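Local coordinates for protein cellobiose 2-epimerase (Ruminococcus albus, PDB 3VW5) that probably catalyses the reversible epimerisation of cellobiose to 4-O-beta-D-glucosyl-D-mannose, converting the reducing-end glucose to mannose without prior modification of the sugar, at residues 28-40 against 358-370. The protein carries 2 engineered substitutions. Residues are numbered along the deposited sequence; the frame is centred on the assembly and turned at random.
Sequences GFYGYLSYGLELD and TPHDYKETVGPWK. Engineered in segment 28-40: Glu38 (natural residue Gly).
Tyr35 lays its ring across the backbone of Asp361. Its CB starts 3.3 Å from Lys363 O, a carbonyl that lies at the ring's edge. With CG anti to the backbone N (chi1 168°), the phenol runs out along 358-370 and is carried over Asp361. CG and CD2 pass the carbonyl oxygen of Asp361, CD1 and CE1 the carbonyl oxygen of His360, and CE2 and CZ meet Asp361 CB. Over the middle of one ring face sits Asp361 CA, 3.4 Å from the centroid and almost on the ring normal, a CH-pi contact. Toward the tip, CE1 and then OH come against Pro359 CB at the ring's edge, and Arg344 adds a cation-pi contact from outside the two segments. Shortened to alanine, Tyr35 would probably leave the CA of Asp361 and the CB of Pro359 without their aromatic cover, and that end of the loop free to shift.

Toward the other end, backbone bonds take over. Leu33 N donates to Val366 O at 2.8 Å, and Val366 N returns a bond to a lone pair of Leu33 O, which also receives a weak one from Thr365 N. Thr365 OG1 then donates to Ser34 O over 2.8 Å, from the face of that carbonyl opposite the one used by Leu37 N, thereby tying 358-370 to the type I turn Ser34-Leu37. On the side facing helix 2-19, Leu33 CB packs on Val366 CB at 3.7 Å while Leu33 CD2 lies alongside Thr365; Phe17 of that helix touches all three residues. Thr365 and Val366 together opposite Leu33 form a classic beta bulge, an example of how two residues facing one let a single antiparallel bridge join irregular loops, here from near the chain's ends in the (alpha/alpha)6 barrel.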
ATOM      1  N   GLY A  28      -5.484  17.602  -9.737  1.00 42.53           N
ATOM      2  CA  GLY A  28      -5.443  16.231  -9.268  1.00 40.41           C
ATOM      3  C   GLY A  28      -6.175  15.269 -10.186  1.00 43.44           C
ATOM      4  O   GLY A  28      -6.249  15.487 -11.390  1.00 46.85           O
ATOM      5  N   PHE A  29      -6.709  14.194  -9.616  1.00 44.63           N
ATOM      6  CA  PHE A  29      -7.465  13.193 -10.373  1.00 42.57           C
ATOM      7  C   PHE A  29      -8.895  13.022  -9.847  1.00 40.31           C
ATOM      8  O   PHE A  29      -9.154  13.272  -8.673  1.00 41.48           O
ATOM      9  CB  PHE A  29      -6.741  11.855 -10.317  1.00 38.01           C
ATOM     10  CG  PHE A  29      -5.448  11.850 -11.047  1.00 38.28           C
ATOM     11  CD1 PHE A  29      -5.287  11.079 -12.186  1.00 38.81           C
ATOM     12  CD2 PHE A  29      -4.395  12.634 -10.609  1.00 39.07           C
ATOM     13  CE1 PHE A  29      -4.098  11.074 -12.874  1.00 37.79           C
ATOM     14  CE2 PHE A  29      -3.194  12.649 -11.289  1.00 43.35           C
ATOM     15  CZ  PHE A  29      -3.038  11.866 -12.431  1.00 43.39           C
ATOM     16  N   TYR A  30      -9.815  12.589 -10.709  1.00 38.76           N
ATOM     17  CA  TYR A  30     -11.197  12.355 -10.293  1.00 44.74           C
ATOM     18  C   TYR A  30     -11.269  11.313  -9.155  1.00 41.24           C
ATOM     19  O   TYR A  30     -10.472  10.363  -9.101  1.00 38.34           O
ATOM     20  CB  TYR A  30     -12.080  11.944 -11.485  1.00 44.76           C
ATOM     21  CG  TYR A  30     -11.992  12.861 -12.698  1.00 48.48           C
ATOM     22  CD1 TYR A  30     -12.314  14.211 -12.602  1.00 47.35           C
ATOM     23  CD2 TYR A  30     -11.602  12.366 -13.945  1.00 48.02           C
ATOM     24  CE1 TYR A  30     -12.245  15.043 -13.707  1.00 48.28           C
ATOM     25  CE2 TYR A  30     -11.524  13.194 -15.053  1.00 46.09           C
ATOM     26  CZ  TYR A  30     -11.851  14.530 -14.927  1.00 49.60           C
ATOM     27  OH  TYR A  30     -11.774  15.353 -16.026  1.00 56.95           O
ATOM     28  N   GLY A  31     -12.214  11.509  -8.244  1.00 34.21           N
ATOM     29  CA  GLY A  31     -12.248  10.748  -7.015  1.00 36.97           C
ATOM     30  C   GLY A  31     -13.068   9.468  -7.042  1.00 46.07           C
ATOM     31  O   GLY A  31     -12.927   8.634  -6.142  1.00 43.25           O
ATOM     32  N   TYR A  32     -13.919   9.289  -8.050  1.00 42.51           N
ATOM     33  CA  TYR A  32     -14.828   8.147  -8.030  1.00 41.64           C
ATOM     34  C   TYR A  32     -15.210   7.621  -9.412  1.00 47.78           C
ATOM     35  O   TYR A  32     -15.732   8.356 -10.264  1.00 46.04           O
ATOM     36  CB  TYR A  32     -16.077   8.474  -7.196  1.00 41.08           C
ATOM     37  CG  TYR A  32     -17.037   7.317  -7.026  1.00 44.70           C
ATOM     38  CD1 TYR A  32     -16.933   6.446  -5.943  1.00 46.06           C
ATOM     39  CD2 TYR A  32     -18.060   7.098  -7.946  1.00 47.45           C
ATOM     40  CE1 TYR A  32     -17.822   5.378  -5.786  1.00 49.82           C
ATOM     41  CE2 TYR A  32     -18.940   6.038  -7.805  1.00 50.00           C
ATOM     42  CZ  TYR A  32     -18.819   5.176  -6.725  1.00 51.50           C
ATOM     43  OH  TYR A  32     -19.708   4.127  -6.592  1.00 55.32           O
ATOM     44  N   LEU A  33     -14.923   6.341  -9.625  1.00 46.09           N
ATOM     45  CA  LEU A  33     -15.416   5.607 -10.783  1.00 42.90           C
ATOM     46  C   LEU A  33     -16.152   4.367 -10.275  1.00 42.43           C
ATOM     47  O   LEU A  33     -15.524   3.432  -9.746  1.00 38.71           O
ATOM     48  CB  LEU A  33     -14.268   5.190 -11.705  1.00 39.60           C
ATOM     49  CG  LEU A  33     -14.700   4.387 -12.945  1.00 41.30           C
ATOM     50  CD1 LEU A  33     -15.444   5.274 -13.938  1.00 37.86           C
ATOM     51  CD2 LEU A  33     -13.526   3.701 -13.625  1.00 38.07           C
ATOM     52  N   SER A  34     -17.474   4.368 -10.426  1.00 43.37           N
ATOM     53  CA  SER A  34     -18.321   3.259  -9.959  1.00 42.94           C
ATOM     54  C   SER A  34     -18.016   1.907 -10.624  1.00 40.84           C
ATOM     55  O   SER A  34     -17.321   1.830 -11.650  1.00 40.27           O
ATOM     56  CB  SER A  34     -19.798   3.599 -10.174  1.00 41.61           C
ATOM     57  OG  SER A  34     -20.185   3.391 -11.529  1.00 39.49           O
ATOM     58  N   TYR A  35     -18.553   0.846 -10.025  1.00 43.58           N
ATOM     59  CA  TYR A  35     -18.468  -0.500 -10.587  1.00 40.93           C
ATOM     60  C   TYR A  35     -19.001  -0.533 -12.020  1.00 42.67           C
ATOM     61  O   TYR A  35     -18.378  -1.129 -12.906  1.00 39.12           O
ATOM     62  CB  TYR A  35     -19.250  -1.491  -9.731  1.00 36.65           C
ATOM     63  CG  TYR A  35     -19.452  -2.831 -10.410  1.00 43.63           C
ATOM     64  CD1 TYR A  35     -18.499  -3.852 -10.285  1.00 38.34           C
ATOM     65  CD2 TYR A  35     -20.589  -3.081 -11.175  1.00 38.07           C
ATOM     66  CE1 TYR A  35     -18.662  -5.075 -10.894  1.00 35.75           C
ATOM     67  CE2 TYR A  35     -20.767  -4.307 -11.802  1.00 40.80           C
ATOM     68  CZ  TYR A  35     -19.801  -5.306 -11.658  1.00 45.75           C
ATOM     69  OH  TYR A  35     -19.971  -6.534 -12.276  1.00 48.29           O
ATOM     70  N   GLY A  36     -20.156   0.106 -12.233  1.00 41.03           N
ATOM     71  CA  GLY A  36     -20.749   0.229 -13.556  1.00 40.28           C
ATOM     72  C   GLY A  36     -20.034   1.207 -14.489  1.00 42.81           C
ATOM     73  O   GLY A  36     -20.528   1.534 -15.573  1.00 44.47           O
ATOM     74  N   LEU A  37     -18.865   1.668 -14.060  1.00 40.52           N
ATOM     75  CA  LEU A  37     -17.992   2.531 -14.858  1.00 47.32           C
ATOM     76  C   LEU A  37     -18.575   3.920 -15.137  1.00 43.60           C
ATOM     77  O   LEU A  37     -18.210   4.562 -16.116  1.00 40.91           O
ATOM     78  CB  LEU A  37     -17.543   1.836 -16.156  1.00 41.88           C
ATOM     79  CG  LEU A  37     -16.820   0.497 -15.971  1.00 45.97           C
ATOM     80  CD1 LEU A  37     -16.352  -0.061 -17.301  1.00 42.24           C
ATOM     81  CD2 LEU A  37     -15.637   0.633 -15.005  1.00 42.96           C
ATOM     82  N   GLU A  38     -19.475   4.363 -14.260  1.00 44.10           N
ATOM     83  CA  GLU A  38     -19.981   5.735 -14.263  1.00 49.04           C
ATOM     84  C   GLU A  38     -19.053   6.626 -13.419  1.00 52.05           C
ATOM     85  O   GLU A  38     -18.801   6.350 -12.241  1.00 52.86           O
ATOM     86  CB  GLU A  38     -21.419   5.774 -13.716  1.00 47.25           C
ATOM     87  CG  GLU A  38     -22.446   6.468 -14.616  1.00 59.55           C
ATOM     88  CD  GLU A  38     -22.627   7.967 -14.289  1.00 85.59           C
ATOM     89  OE1 GLU A  38     -21.815   8.807 -14.786  1.00 81.81           O
ATOM     90  OE2 GLU A  38     -23.586   8.313 -13.535  1.00 81.65           O
ATOM     91  N   LEU A  39     -18.550   7.690 -14.033  1.00 48.68           N
ATOM     92  CA  LEU A  39     -17.587   8.588 -13.410  1.00 44.24           C
ATOM     93  C   LEU A  39     -18.235   9.811 -12.747  1.00 46.81           C
ATOM     94  O   LEU A  39     -19.070  10.471 -13.354  1.00 53.19           O
ATOM     95  CB  LEU A  39     -16.617   9.056 -14.483  1.00 40.11           C
ATOM     96  CG  LEU A  39     -15.541  10.045 -14.063  1.00 52.85           C
ATOM     97  CD1 LEU A  39     -14.511   9.327 -13.204  1.00 44.09           C
ATOM     98  CD2 LEU A  39     -14.903  10.703 -15.308  1.00 48.48           C
ATOM     99  N   ASP A  40     -17.851  10.114 -11.508  1.00 48.67           N
ATOM    100  CA  ASP A  40     -18.324  11.326 -10.831  1.00 47.37           C
ATOM    101  C   ASP A  40     -17.197  12.333 -10.689  1.00 49.56           C
ATOM    102  O   ASP A  40     -16.490  12.332  -9.688  1.00 52.93           O
ATOM    103  CB  ASP A  40     -18.902  11.010  -9.444  1.00 47.89           C
ATOM    104  CG  ASP A  40     -19.502  12.248  -8.747  1.00 52.97           C
ATOM    105  OD1 ASP A  40     -19.769  13.270  -9.423  1.00 53.52           O
ATOM    106  OD2 ASP A  40     -19.727  12.193  -7.513  1.00 52.19           O
ATOM    107  N   THR A 358     -17.612 -14.411  -9.431  1.00 41.46           N
ATOM    108  CA  THR A 358     -18.477 -13.326  -9.835  1.00 41.68           C
ATOM    109  C   THR A 358     -18.153 -12.064  -9.043  1.00 42.55           C
ATOM    110  O   THR A 358     -17.981 -12.110  -7.827  1.00 40.21           O
ATOM    111  CB  THR A 358     -19.982 -13.740  -9.884  1.00 40.18           C
ATOM    112  OG1 THR A 358     -20.773 -12.905  -9.033  1.00 34.67           O
ATOM    113  CG2 THR A 358     -20.159 -15.197  -9.530  1.00 36.73           C
ATOM    114  N   PRO A 359     -18.004 -10.942  -9.761  1.00 40.91           N
ATOM    115  CA  PRO A 359     -17.562  -9.672  -9.176  1.00 41.71           C
ATOM    116  C   PRO A 359     -18.624  -9.130  -8.244  1.00 42.02           C
ATOM    117  O   PRO A 359     -19.799  -9.323  -8.524  1.00 41.99           O
ATOM    118  CB  PRO A 359     -17.400  -8.748 -10.404  1.00 40.31           C
ATOM    119  CG  PRO A 359     -17.233  -9.677 -11.571  1.00 37.74           C
ATOM    120  CD  PRO A 359     -18.104 -10.871 -11.229  1.00 39.02           C
ATOM    121  N   HIS A 360     -18.205  -8.487  -7.156  1.00 45.35           N
ATOM    122  CA  HIS A 360     -19.105  -7.769  -6.266  1.00 39.62           C
ATOM    123  C   HIS A 360     -19.469  -6.481  -6.957  1.00 43.11           C
ATOM    124  O   HIS A 360     -18.657  -5.568  -7.049  1.00 46.12           O
ATOM    125  CB  HIS A 360     -18.417  -7.423  -4.946  1.00 42.45           C
ATOM    126  CG  HIS A 360     -18.261  -8.578  -4.009  1.00 43.18           C
ATOM    127  ND1 HIS A 360     -17.587  -8.470  -2.811  1.00 42.95           N
ATOM    128  CD2 HIS A 360     -18.696  -9.858  -4.080  1.00 44.23           C
ATOM    129  CE1 HIS A 360     -17.612  -9.633  -2.186  1.00 42.76           C
ATOM    130  NE2 HIS A 360     -18.279 -10.494  -2.935  1.00 42.29           N
ATOM    131  N   ASP A 361     -20.700  -6.395  -7.432  1.00 44.57           N
ATOM    132  CA  ASP A 361     -21.128  -5.247  -8.219  1.00 42.45           C
ATOM    133  C   ASP A 361     -21.363  -4.004  -7.366  1.00 39.88           C
ATOM    134  O   ASP A 361     -21.872  -2.998  -7.860  1.00 43.94           O
ATOM    135  CB  ASP A 361     -22.383  -5.603  -9.042  1.00 48.14           C
ATOM    136  CG  ASP A 361     -23.659  -5.751  -8.179  1.00 53.72           C
ATOM    137  OD1 ASP A 361     -24.764  -5.723  -8.769  1.00 57.62           O
ATOM    138  OD2 ASP A 361     -23.571  -5.884  -6.933  1.00 46.64           O
ATOM    139  N   TYR A 362     -21.004  -4.071  -6.090  1.00 36.48           N
ATOM    140  CA  TYR A 362     -21.172  -2.916  -5.211  1.00 42.98           C
ATOM    141  C   TYR A 362     -19.848  -2.268  -4.784  1.00 40.55           C
ATOM    142  O   TYR A 362     -19.835  -1.373  -3.940  1.00 40.22           O
ATOM    143  CB  TYR A 362     -21.991  -3.291  -3.974  1.00 35.97           C
ATOM    144  CG  TYR A 362     -21.437  -4.468  -3.203  1.00 40.08           C
ATOM    145  CD1 TYR A 362     -21.823  -5.772  -3.505  1.00 42.46           C
ATOM    146  CD2 TYR A 362     -20.532  -4.278  -2.172  1.00 40.45           C
ATOM    147  CE1 TYR A 362     -21.316  -6.854  -2.790  1.00 43.18           C
ATOM    148  CE2 TYR A 362     -20.020  -5.344  -1.456  1.00 35.26           C
ATOM    149  CZ  TYR A 362     -20.410  -6.628  -1.761  1.00 43.89           C
ATOM    150  OH  TYR A 362     -19.897  -7.687  -1.031  1.00 52.46           O
ATOM    151  N   LYS A 363     -18.743  -2.736  -5.354  1.00 41.23           N
ATOM    152  CA  LYS A 363     -17.429  -2.177  -5.053  1.00 41.86           C
ATOM    153  C   LYS A 363     -16.988  -1.323  -6.234  1.00 40.92           C
ATOM    154  O   LYS A 363     -16.959  -1.802  -7.369  1.00 46.60           O
ATOM    155  CB  LYS A 363     -16.400  -3.287  -4.787  1.00 38.36           C
ATOM    156  CG  LYS A 363     -16.671  -4.144  -3.563  1.00 37.86           C
ATOM    157  CD  LYS A 363     -16.878  -3.308  -2.327  1.00 41.49           C
ATOM    158  CE  LYS A 363     -15.558  -2.816  -1.739  1.00 44.90           C
ATOM    159  NZ  LYS A 363     -15.786  -2.205  -0.388  1.00 41.46           N
ATOM    160  N   GLU A 364     -16.649  -0.065  -5.974  1.00 40.77           N
ATOM    161  CA  GLU A 364     -16.266   0.867  -7.039  1.00 41.46           C
ATOM    162  C   GLU A 364     -14.957   0.478  -7.731  1.00 42.68           C
ATOM    163  O   GLU A 364     -14.115  -0.220  -7.149  1.00 41.30           O
ATOM    164  CB  GLU A 364     -16.149   2.292  -6.495  1.00 38.43           C
ATOM    165  CG  GLU A 364     -16.813   2.481  -5.141  1.00 57.60           C
ATOM    166  CD  GLU A 364     -15.872   2.189  -3.990  1.00 55.86           C
ATOM    167  OE1 GLU A 364     -16.138   1.237  -3.211  1.00 56.15           O
ATOM    168  OE2 GLU A 364     -14.866   2.918  -3.875  1.00 54.61           O
ATOM    169  N   THR A 365     -14.789   0.947  -8.968  1.00 35.80           N
ATOM    170  CA  THR A 365     -13.561   0.717  -9.728  1.00 40.52           C
ATOM    171  C   THR A 365     -12.437   1.639  -9.236  1.00 37.09           C
ATOM    172  O   THR A 365     -11.274   1.256  -9.179  1.00 29.42           O
ATOM    173  CB  THR A 365     -13.796   0.966 -11.223  1.00 36.59           C
ATOM    174  OG1 THR A 365     -14.958   0.246 -11.642  1.00 43.55           O
ATOM    175  CG2 THR A 365     -12.622   0.483 -12.043  1.00 40.53           C
ATOM    176  N   VAL A 366     -12.817   2.858  -8.876  1.00 35.72           N
ATOM    177  CA  VAL A 366     -11.890   3.833  -8.336  1.00 36.28           C
ATOM    178  C   VAL A 366     -12.576   4.612  -7.230  1.00 39.84           C
ATOM    179  O   VAL A 366     -13.699   5.092  -7.406  1.00 42.11           O
ATOM    180  CB  VAL A 366     -11.444   4.859  -9.395  1.00 39.24           C
ATOM    181  CG1 VAL A 366     -10.490   5.869  -8.765  1.00 35.60           C
ATOM    182  CG2 VAL A 366     -10.801   4.173 -10.587  1.00 31.36           C
ATOM    183  N   GLY A 367     -11.894   4.752  -6.097  1.00 41.80           N
ATOM    184  CA  GLY A 367     -12.401   5.544  -4.990  1.00 33.76           C
ATOM    185  C   GLY A 367     -11.320   5.794  -3.957  1.00 38.10           C
ATOM    186  O   GLY A 367     -10.141   5.524  -4.202  1.00 38.37           O
ATOM    187  N   PRO A 368     -11.716   6.291  -2.777  1.00 40.05           N
ATOM    188  CA  PRO A 368     -10.739   6.621  -1.734  1.00 37.69           C
ATOM    189  C   PRO A 368      -9.848   5.439  -1.365  1.00 32.27           C
ATOM    190  O   PRO A 368      -8.698   5.650  -1.007  1.00 42.54           O
ATOM    191  CB  PRO A 368     -11.623   7.028  -0.545  1.00 34.58           C
ATOM    192  CG  PRO A 368     -12.891   7.459  -1.161  1.00 35.88           C
ATOM    193  CD  PRO A 368     -13.095   6.521  -2.318  1.00 34.34           C
ATOM    194  N   TRP A 369     -10.354   4.222  -1.488  1.00 39.52           N
ATOM    195  CA  TRP A 369      -9.574   3.045  -1.114  1.00 45.08           C
ATOM    196  C   TRP A 369      -9.084   2.155  -2.271  1.00 44.69           C
ATOM    197  O   TRP A 369      -8.403   1.158  -2.037  1.00 49.76           O
ATOM    198  CB  TRP A 369     -10.316   2.220  -0.069  1.00 39.45           C
ATOM    199  CG  TRP A 369     -10.232   2.802   1.292  1.00 48.92           C
ATOM    200  CD1 TRP A 369     -11.225   3.457   1.962  1.00 53.51           C
ATOM    201  CD2 TRP A 369      -9.087   2.797   2.168  1.00 58.58           C
ATOM    202  NE1 TRP A 369     -10.779   3.846   3.208  1.00 62.89           N
ATOM    203  CE2 TRP A 369      -9.472   3.457   3.357  1.00 63.67           C
ATOM    204  CE3 TRP A 369      -7.777   2.292   2.063  1.00 55.19           C
ATOM    205  CZ2 TRP A 369      -8.592   3.629   4.440  1.00 65.85           C
ATOM    206  CZ3 TRP A 369      -6.901   2.466   3.141  1.00 55.71           C
ATOM    207  CH2 TRP A 369      -7.317   3.129   4.313  1.00 60.61           C
ATOM    208  N   LYS A 370      -9.401   2.521  -3.510  1.00 42.20           N
ATOM    209  CA  LYS A 370      -8.898   1.769  -4.661  1.00 37.68           C
ATOM    210  C   LYS A 370      -8.225   2.671  -5.706  1.00 41.31           C
ATOM    211  O   LYS A 370      -8.837   3.621  -6.219  1.00 39.51           O
ATOM    212  CB  LYS A 370     -10.006   0.920  -5.284  1.00 36.44           C
ATOM    213  CG  LYS A 370      -9.520   0.021  -6.394  1.00 35.83           C
ATOM    214  CD  LYS A 370     -10.573  -0.986  -6.792  1.00 37.47           C
ATOM    215  CE  LYS A 370     -10.052  -1.918  -7.876  1.00 33.68           C
ATOM    216  NZ  LYS A 370      -9.839  -1.201  -9.147  1.00 35.32           N
TER